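Local atomic coordinates of outer membrane porin protein 32 (Delftia acidovorans, PDB entry 2FGQ), a protein that forms trimeric, anion-selective channels in the outer membrane through which small anions can pass. Residues V4-I9 against S37-R42; G30-S35 against E58-G63. One frame throughout, in Å; residues are numbered along the deposited sequence.

Overall arrangement
From the N terminus, strand 4-17 supplies residues 4-9, the first half of contact 1. The chain turns into the long strand 26-48. Segment 30-35 comes next, at an interruption of that strand. Segment 37-42 follows and closes the loop of contact 1 by pairing back on 4-9. The chain then turns into strand 51-60, and 58-63 closes contact 2 on 30-35. The two loops cross, since their segments alternate along the chain. Strand 26-48 is common to both, so the first three neighbouring strands of the 16-stranded barrel are tied together. Ser32 OG bonds to Ser37 N, and Leu39 N to Gly59 O, directly joining the contacts.

Contact 1: residues V4-I9 against S37-R42; sequences VTLFGI and SRLGLR. With SO4 (sulfate ion), chain G.
Phe7 and Gly40 pair in the beta hairpin formed by strands 4-17 and 26-48 in the porin barrel. The strands are antiparallel, at 167° in these segments. Three hydrogen-bonded pairs hold them: Thr5 with Arg42, Phe7 with Gly40, and Ile9 with Arg38. The bond from Thr5 N to Arg42 O is 2.8 Å, and Gly40 N reaches Phe7 O at 2.9 Å.

Thr5, Phe7, Ile9, Arg38 and Arg42 have their side chains on one face of the sheet. The CG of Phe7 sits between its backbone N and carbonyl carbon (chi1 65°). The ring is thereby laid across the neighbouring strand, above Gly40, whose CA is 4.0 Å from the ring centroid in a CH-pi contact. Over the other ring face lies the Arg42 guanidinium, nearly flat, with planes 18° apart. Its CZ is 4.0 Å from the Phe7 centroid, a cation-pi stack. An alanine in place of Phe7 would probably uncover the Gly40 backbone and leave the Arg42 guanidinium without its platform, freer to turn.

Ile9 and Arg38 run side by side, and Ile9 CD1 lies over one face of the Arg38 guanidinium, 3.6 Å from NE. The edge of that guanidinium grips a sulfate, probably from the crystallisation liquor: NH1 bonds to O3 at 2.7 Å and NH2 to O4 at 2.9 Å. Its binding here, with Arg75 close by, is consistent with an anion-attracting pore wall.

On the opposite face, Leu6 CD1 meets Leu39 CD1 at 3.9 Å. Leucines of neighbouring subunits pack here too. An apolar subunit interface on one face and Arg38, near the bound malate, on the other are in keeping with the wall of a trimeric, anion-selective porin barrel.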
loop_
_atom_site.group_PDB
_atom_site.type_symbol
_atom_site.label_atom_id
_atom_site.label_comp_id
_atom_site.label_asym_id
_atom_site.label_seq_id
_atom_site.Cartn_x
_atom_site.Cartn_y
_atom_site.Cartn_z
ATOM N N VAL A 4 -16.654 -14.013 -0.592
ATOM C CA VAL A 4 -15.681 -12.880 -0.709
ATOM C C VAL A 4 -15.280 -12.706 -2.183
ATOM O O VAL A 4 -14.916 -13.683 -2.868
ATOM C CB VAL A 4 -14.411 -13.094 0.112
ATOM C CG1 VAL A 4 -13.419 -12.006 -0.112
ATOM C CG2 VAL A 4 -14.769 -13.171 1.632
ATOM N N THR A 5 -15.399 -11.469 -2.671
ATOM C CA THR A 5 -15.209 -11.131 -4.060
ATOM C C THR A 5 -14.071 -10.144 -4.210
ATOM O O THR A 5 -14.065 -9.104 -3.575
ATOM C CB THR A 5 -16.507 -10.484 -4.590
ATOM O OG1 THR A 5 -17.586 -11.419 -4.528
ATOM C CG2 THR A 5 -16.370 -10.158 -6.058
ATOM N N LEU A 6 -13.121 -10.475 -5.075
ATOM C CA LEU A 6 -12.081 -9.566 -5.493
ATOM C C LEU A 6 -12.604 -8.898 -6.751
ATOM O O LEU A 6 -13.092 -9.573 -7.646
ATOM C CB LEU A 6 -10.840 -10.341 -5.867
ATOM C CG LEU A 6 -9.775 -9.566 -6.627
ATOM C CD1 LEU A 6 -9.086 -8.668 -5.654
ATOM C CD2 LEU A 6 -8.837 -10.570 -7.268
ATOM N N PHE A 7 -12.484 -7.586 -6.832
ATOM C CA PHE A 7 -12.976 -6.864 -7.999
ATOM C C PHE A 7 -12.079 -5.670 -8.301
ATOM O O PHE A 7 -11.279 -5.241 -7.480
ATOM C CB PHE A 7 -14.421 -6.388 -7.783
ATOM C CG PHE A 7 -14.550 -5.370 -6.689
ATOM C CD1 PHE A 7 -14.688 -5.767 -5.362
ATOM C CD2 PHE A 7 -14.539 -4.000 -6.991
ATOM C CE1 PHE A 7 -14.792 -4.824 -4.360
ATOM C CE2 PHE A 7 -14.663 -3.051 -5.986
ATOM C CZ PHE A 7 -14.789 -3.465 -4.675
ATOM N N GLY A 8 -12.294 -5.061 -9.465
ATOM C CA GLY A 8 -11.561 -3.871 -9.792
ATOM C C GLY A 8 -11.866 -3.357 -11.164
ATOM O O GLY A 8 -12.675 -3.913 -11.917
ATOM N N ILE A 9 -11.214 -2.239 -11.446
ATOM C CA ILE A 9 -11.270 -1.568 -12.739
ATOM C C ILE A 9 -9.910 -0.972 -13.018
ATOM O O ILE A 9 -9.361 -0.267 -12.197
ATOM C CB ILE A 9 -12.342 -0.420 -12.812
ATOM C CG1 ILE A 9 -13.725 -0.910 -12.405
ATOM C CG2 ILE A 9 -12.344 0.194 -14.196
ATOM C CD1 ILE A 9 -14.801 0.156 -12.412
ATOM N N SER A 37 -10.554 4.030 -11.625
ATOM C CA SER A 37 -9.798 2.792 -11.480
ATOM C C SER A 37 -9.709 2.416 -10.023
ATOM O O SER A 37 -9.543 3.275 -9.173
ATOM C CB SER A 37 -8.376 2.923 -12.021
ATOM O OG SER A 37 -8.320 3.334 -13.346
ATOM N N ARG A 38 -9.850 1.129 -9.755
ATOM C CA ARG A 38 -9.926 0.668 -8.372
ATOM C C ARG A 38 -9.567 -0.783 -8.231
ATOM O O ARG A 38 -9.584 -1.549 -9.200
ATOM C CB ARG A 38 -11.372 0.892 -7.853
ATOM C CG ARG A 38 -12.396 -0.070 -8.429
ATOM C CD ARG A 38 -13.849 0.414 -8.318
ATOM N NE ARG A 38 -14.054 1.565 -9.162
ATOM C CZ ARG A 38 -15.209 2.193 -9.317
ATOM N NH1 ARG A 38 -16.278 1.829 -8.608
ATOM N NH2 ARG A 38 -15.303 3.194 -10.182
ATOM N N LEU A 39 -9.301 -1.161 -6.985
ATOM C CA LEU A 39 -9.036 -2.552 -6.596
ATOM C C LEU A 39 -9.691 -2.731 -5.228
ATOM O O LEU A 39 -9.496 -1.913 -4.371
ATOM C CB LEU A 39 -7.542 -2.844 -6.556
ATOM C CG LEU A 39 -7.165 -4.239 -6.063
ATOM C CD1 LEU A 39 -7.614 -5.301 -7.019
ATOM C CD2 LEU A 39 -5.660 -4.312 -5.912
ATOM N N GLY A 40 -10.490 -3.774 -5.069
ATOM C CA GLY A 40 -11.200 -3.986 -3.828
ATOM C C GLY A 40 -11.529 -5.419 -3.533
ATOM O O GLY A 40 -11.456 -6.317 -4.380
ATOM N N LEU A 41 -11.924 -5.611 -2.274
ATOM C CA LEU A 41 -12.402 -6.873 -1.776
ATOM C C LEU A 41 -13.674 -6.583 -1.020
ATOM O O LEU A 41 -13.705 -5.649 -0.246
ATOM C CB LEU A 41 -11.385 -7.462 -0.812
ATOM C CG LEU A 41 -10.022 -7.862 -1.364
ATOM C CD1 LEU A 41 -9.277 -6.812 -2.139
ATOM C CD2 LEU A 41 -9.137 -8.342 -0.235
ATOM N N ARG A 42 -14.684 -7.409 -1.201
ATOM C CA ARG A 42 -15.923 -7.263 -0.450
ATOM C C ARG A 42 -16.507 -8.593 -0.129
ATOM O O ARG A 42 -16.254 -9.596 -0.784
ATOM C CB ARG A 42 -16.917 -6.416 -1.223
ATOM C CG ARG A 42 -17.299 -6.986 -2.548
ATOM C CD ARG A 42 -18.222 -6.014 -3.390
ATOM N NE ARG A 42 -18.474 -6.594 -4.713
ATOM C CZ ARG A 42 -18.334 -5.996 -5.902
ATOM N NH1 ARG A 42 -17.998 -4.709 -6.056
ATOM N NH2 ARG A 42 -18.596 -6.710 -6.984
HETATM S S SO4 G . -18.640 3.922 -10.224
HETATM O O1 SO4 G . -18.124 3.556 -11.571
HETATM O O2 SO4 G . -19.985 4.613 -10.364
HETATM O O3 SO4 G . -18.711 2.694 -9.351
HETATM O O4 SO4 G . -17.680 4.825 -9.557
HETATM O O HOH W 1 -18.920 -11.112 -2.068
#

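Contact 2: residues G30-S35 against E58-G63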
loop_
_atom_site.group_PDB
_atom_site.type_symbol
_atom_site.label_atom_id
_atom_site.label_comp_id
_atom_site.label_asym_id
_atom_site.label_seq_id
_atom_site.Cartn_x
_atom_site.Cartn_y
_atom_site.Cartn_z
ATOM N N GLY A 30 -2.975 9.209 -18.753
ATOM C CA GLY A 30 -3.724 9.425 -17.541
ATOM C C GLY A 30 -4.632 8.260 -17.217
ATOM O O GLY A 30 -4.521 7.173 -17.756
ATOM N N THR A 31 -5.525 8.481 -16.257
ATOM C CA THR A 31 -6.377 7.420 -15.749
ATOM C C THR A 31 -7.797 7.851 -15.536
ATOM O O THR A 31 -8.102 9.057 -15.434
ATOM C CB THR A 31 -5.814 6.852 -14.413
ATOM O OG1 THR A 31 -5.824 7.876 -13.386
ATOM C CG2 THR A 31 -4.386 6.322 -14.576
ATOM N N SER A 32 -8.679 6.851 -15.447
ATOM C CA SER A 32 -9.971 7.040 -14.823
ATOM C C SER A 32 -10.838 8.061 -15.567
ATOM O O SER A 32 -11.478 8.931 -14.965
ATOM C CB SER A 32 -9.753 7.372 -13.348
ATOM O OG SER A 32 -9.165 6.277 -12.673
ATOM N N GLY A 33 -10.916 7.904 -16.889
ATOM C CA GLY A 33 -11.708 8.795 -17.722
ATOM C C GLY A 33 -13.174 8.441 -17.806
ATOM O O GLY A 33 -13.993 9.334 -17.999
ATOM N N ALA A 34 -13.500 7.153 -17.720
ATOM C CA ALA A 34 -14.882 6.647 -17.808
ATOM C C ALA A 34 -15.383 6.131 -16.441
ATOM O O ALA A 34 -16.510 6.382 -16.052
ATOM C CB ALA A 34 -14.998 5.570 -18.867
ATOM N N SER A 35 -14.543 5.417 -15.703
ATOM C CA SER A 35 -14.823 5.026 -14.309
ATOM C C SER A 35 -13.552 5.150 -13.525
ATOM O O SER A 35 -12.469 4.931 -14.064
ATOM C CB SER A 35 -15.296 3.584 -14.229
ATOM O OG SER A 35 -16.503 3.365 -14.932
ATOM N N GLU A 58 -11.693 -0.881 -0.569
ATOM C CA GLU A 58 -11.454 -0.469 -1.942
ATOM C C GLU A 58 -10.533 0.734 -1.991
ATOM O O GLU A 58 -10.683 1.702 -1.262
ATOM C CB GLU A 58 -12.775 -0.135 -2.578
ATOM C CG GLU A 58 -12.740 0.289 -4.024
ATOM C CD GLU A 58 -14.104 0.686 -4.568
ATOM O OE1 GLU A 58 -15.093 -0.027 -4.301
ATOM O OE2 GLU A 58 -14.179 1.680 -5.333
ATOM N N GLY A 59 -9.590 0.674 -2.927
ATOM C CA GLY A 59 -8.659 1.756 -3.178
ATOM C C GLY A 59 -8.518 2.086 -4.640
ATOM O O GLY A 59 -8.769 1.250 -5.498
ATOM N N GLU A 60 -8.107 3.322 -4.878
ATOM C CA GLU A 60 -7.917 3.775 -6.254
ATOM C C GLU A 60 -6.617 3.193 -6.820
ATOM O O GLU A 60 -5.622 2.961 -6.121
ATOM C CB GLU A 60 -7.815 5.297 -6.301
ATOM C CG GLU A 60 -7.826 5.880 -7.701
ATOM C CD GLU A 60 -8.099 7.368 -7.800
ATOM O OE1 GLU A 60 -8.451 8.015 -6.781
ATOM O OE2 GLU A 60 -8.022 7.879 -8.965
ATOM N N ILE A 61 -6.684 2.914 -8.122
ATOM C CA ILE A 61 -5.545 2.497 -8.922
ATOM C C ILE A 61 -5.117 3.620 -9.842
ATOM O O ILE A 61 -5.936 4.270 -10.458
ATOM C CB ILE A 61 -5.908 1.214 -9.720
ATOM C CG1 ILE A 61 -6.116 0.052 -8.753
ATOM C CG2 ILE A 61 -4.900 0.907 -10.820
ATOM C CD1 ILE A 61 -4.874 -0.448 -8.085
ATOM N N PHE A 62 -3.822 3.811 -9.970
ATOM C CA PHE A 62 -3.206 4.769 -10.861
ATOM C C PHE A 62 -2.272 4.036 -11.810
ATOM O O PHE A 62 -1.085 3.848 -11.508
ATOM C CB PHE A 62 -2.440 5.848 -10.054
ATOM C CG PHE A 62 -3.283 6.575 -9.042
ATOM C CD1 PHE A 62 -4.025 7.706 -9.398
ATOM C CD2 PHE A 62 -3.373 6.110 -7.761
ATOM C CE1 PHE A 62 -4.819 8.382 -8.455
ATOM C CE2 PHE A 62 -4.155 6.749 -6.828
ATOM C CZ PHE A 62 -4.890 7.892 -7.172
ATOM N N GLY A 63 -2.817 3.566 -12.927
ATOM C CA GLY A 63 -2.080 2.697 -13.824
ATOM C C GLY A 63 -0.932 3.382 -14.510
ATOM O O GLY A 63 0.029 2.725 -14.885
HETATM O O HOH W 2 -7.036 6.709 -11.155
#
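Thr31 and Ser32 face Glu60, Ile61 and Gly63 where the hairpin of strands 26-48 and 51-60 opens in the porin barrel wall. Strand 26-48 is interrupted after Thr31, and strand 51-60 ends at Glu60. The two segments share no direct hydrogen bond.

Their polar link is one water molecule with four partners. It accepts from Thr31 OG1 at 2.8 Å and from Ser32 OG at 2.7 Å. It donates to Glu60 OE2 at 2.7 Å and to Ile61 O at 2.8 Å. Two acceptor and two donor bonds use its full hydrogen-bonding capacity, so its orientation is probably well fixed. Thr31 has OG1 between its backbone N and carbonyl carbon (chi1 64°), which turns the hydroxyl to the water and sends the methyl to the other segment.

Two of the water's partners are also bonded elsewhere: Ser32 OG to Ser37 N, and Glu60 OE2 in a salt bridge to Lys308. That positive charge would help to offset the carboxylate, which lies near the malate pocket.

The main chain of the interruption is held from outside the pair. Ser32 takes a left-handed backbone conformation (phi 63°), and the chain then curls round Asp11, whose carboxylate accepts bonds from the amides of Gly33, Ala34 and Ser35. In 58-63, Asn67 bonds to Glu60 O and Phe62 N, and Gly63 O reaches Ser77 of the second subunit.

Van der Waals contacts are few. Within 58-63, Glu60 CG lies over one face of the Phe62 ring, off its centre and 3.6 Å above the ring plane. Across the segments, the methyl CG2 of Thr31 rests 3.6 Å from Gly63 N.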